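Local atomic coordinates of tryparedoxin (Leishmania major, PDB entry 3S9F), a protein that probably acts as a thioredoxin-fold disulfide reductase, passing reducing equivalents through a redox-active cysteine pair in the peroxide-detoxification pathway of the parasite. Residues A88-E93 with A119-Y124. Sequence-based numbering, arbitrary orientation.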
# COMPACT_ATOMS: atom_id res chain seq x y z
N ALA A 88 11.92 -4.23 -6.26
CA ALA A 88 11.51 -2.82 -6.23
C ALA A 88 12.31 -2.17 -7.35
O ALA A 88 13.43 -1.67 -7.15
CB ALA A 88 11.82 -2.21 -4.86
N SER A 89 11.71 -2.20 -8.53
CA SER A 89 12.43 -1.93 -9.77
C SER A 89 12.65 -0.46 -10.06
O SER A 89 11.74 0.35 -9.95
CB SER A 89 11.68 -2.53 -10.95
OG SER A 89 12.37 -2.19 -12.14
N TRP A 90 13.89 -0.13 -10.44
CA TRP A 90 14.20 1.19 -10.93
C TRP A 90 14.04 1.30 -12.46
O TRP A 90 14.42 2.32 -13.05
CB TRP A 90 15.61 1.59 -10.52
CG TRP A 90 15.75 2.04 -9.08
CD1 TRP A 90 14.89 1.81 -8.03
CD2 TRP A 90 16.83 2.80 -8.55
NE1 TRP A 90 15.39 2.39 -6.87
CE2 TRP A 90 16.58 3.00 -7.17
CE3 TRP A 90 18.00 3.32 -9.11
CZ2 TRP A 90 17.46 3.71 -6.34
CZ3 TRP A 90 18.87 4.03 -8.31
CH2 TRP A 90 18.61 4.21 -6.92
N ASP A 91 13.45 0.29 -13.09
CA ASP A 91 13.10 0.40 -14.51
C ASP A 91 11.87 1.27 -14.65
O ASP A 91 10.89 1.09 -13.92
CB ASP A 91 12.81 -0.97 -15.11
CG ASP A 91 14.06 -1.72 -15.50
OD1 ASP A 91 14.74 -1.27 -16.44
OD2 ASP A 91 14.36 -2.75 -14.87
N GLU A 92 11.93 2.20 -15.58
CA GLU A 92 10.78 3.06 -15.83
C GLU A 92 10.09 2.72 -17.13
O GLU A 92 8.99 3.20 -17.39
CB GLU A 92 11.19 4.53 -15.78
CG GLU A 92 11.47 4.97 -14.34
CD GLU A 92 11.87 6.43 -14.23
OE1 GLU A 92 11.38 7.27 -15.02
OE2 GLU A 92 12.69 6.74 -13.33
N GLU A 93 10.72 1.87 -17.93
CA GLU A 93 10.09 1.32 -19.13
C GLU A 93 9.50 -0.04 -18.80
O GLU A 93 10.20 -0.91 -18.29
CB GLU A 93 11.08 1.20 -20.29
CG GLU A 93 11.71 2.53 -20.73
CD GLU A 93 10.71 3.49 -21.37
OE1 GLU A 93 9.68 3.03 -21.92
OE2 GLU A 93 10.94 4.72 -21.33
N ALA A 119 9.02 5.77 -2.90
CA ALA A 119 8.92 5.93 -1.44
C ALA A 119 9.83 5.01 -0.64
O ALA A 119 10.45 5.44 0.33
CB ALA A 119 7.47 5.74 -1.00
N LEU A 120 9.87 3.73 -1.02
CA LEU A 120 10.75 2.77 -0.36
C LEU A 120 12.21 3.11 -0.57
O LEU A 120 13.02 2.94 0.32
CB LEU A 120 10.48 1.35 -0.88
CG LEU A 120 9.14 0.73 -0.46
CD1 LEU A 120 9.07 -0.66 -1.09
CD2 LEU A 120 9.04 0.63 1.04
N THR A 121 12.54 3.61 -1.77
CA THR A 121 13.88 4.07 -2.09
C THR A 121 14.26 5.19 -1.12
O THR A 121 15.37 5.19 -0.57
CB THR A 121 13.93 4.55 -3.59
OG1 THR A 121 13.79 3.41 -4.45
CG2 THR A 121 15.23 5.25 -3.90
N LYS A 122 13.34 6.14 -0.92
CA LYS A 122 13.60 7.25 -0.00
C LYS A 122 13.74 6.72 1.43
O LYS A 122 14.69 7.07 2.14
CB LYS A 122 12.51 8.32 -0.10
CG LYS A 122 12.73 9.48 0.88
CD LYS A 122 12.02 10.75 0.42
CE LYS A 122 12.61 11.96 1.11
NZ LYS A 122 12.44 13.13 0.23
N LYS A 123 12.82 5.86 1.83
CA LYS A 123 12.77 5.34 3.20
C LYS A 123 14.08 4.71 3.64
O LYS A 123 14.58 5.01 4.74
CB LYS A 123 11.65 4.31 3.36
CG LYS A 123 11.60 3.72 4.78
CD LYS A 123 10.59 2.57 4.92
CE LYS A 123 10.64 2.01 6.36
NZ LYS A 123 10.22 3.05 7.36
N TYR A 124 14.63 3.84 2.78
CA TYR A 124 15.82 3.07 3.08
C TYR A 124 17.09 3.70 2.55
O TYR A 124 18.13 3.05 2.49
CB TYR A 124 15.67 1.62 2.57
CG TYR A 124 14.58 0.86 3.31
CD1 TYR A 124 13.41 0.46 2.66
CD2 TYR A 124 14.72 0.54 4.66
CE1 TYR A 124 12.40 -0.23 3.33
CE2 TYR A 124 13.74 -0.16 5.34
CZ TYR A 124 12.58 -0.55 4.67
OH TYR A 124 11.61 -1.23 5.38
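Trp90 and Thr121 meet through one indole-to-hydroxyl hydrogen bond and a small hydrophobic contact beside it. The indole NE1 donates to Thr121 OG1 over 3.1 Å, with an N-H...O angle of 148°; the hydroxyl oxygen sits at the ring edge but 22° out of its plane. Next to it, the methyl CG2 leans obliquely toward the rim, 3.6 Å from CZ2 of the six-membered ring, from the side on which OG1 is also displaced. Threonine suits this place because its two branches match the indole edge, oxygen against N-H and methyl against carbon.

The first torsion of Thr121 (chi1 -69°) sets OG1 beside its own backbone N and anti to the carbonyl carbon, where the hydroxyl can also hydrogen-bond to the carbonyl oxygen of Val117, one turn earlier in the helix, which fixes its rotation. In Trp90, CG is anti to the carbonyl carbon and beside the backbone N; this swings the indole toward the helix although the CB bond does not point there. Its N-H lies on the near, pyrrole part, on the side turned to the helix, with the six-membered ring extending beyond; Val117, Phe55 and Ile129 pack around it.

At the start of the loop, Ser89 OG accepts from the backbone N of Asp91 at 2.9 Å, an ST turn, and Asp91 OD1 bonds to Ser58 OG. The contact joins the end of strand 83-89 to helix 114-123, a strand-to-helix junction of the thioredoxin fold near, without touching, the Cys60-Cys63 CxxC pair.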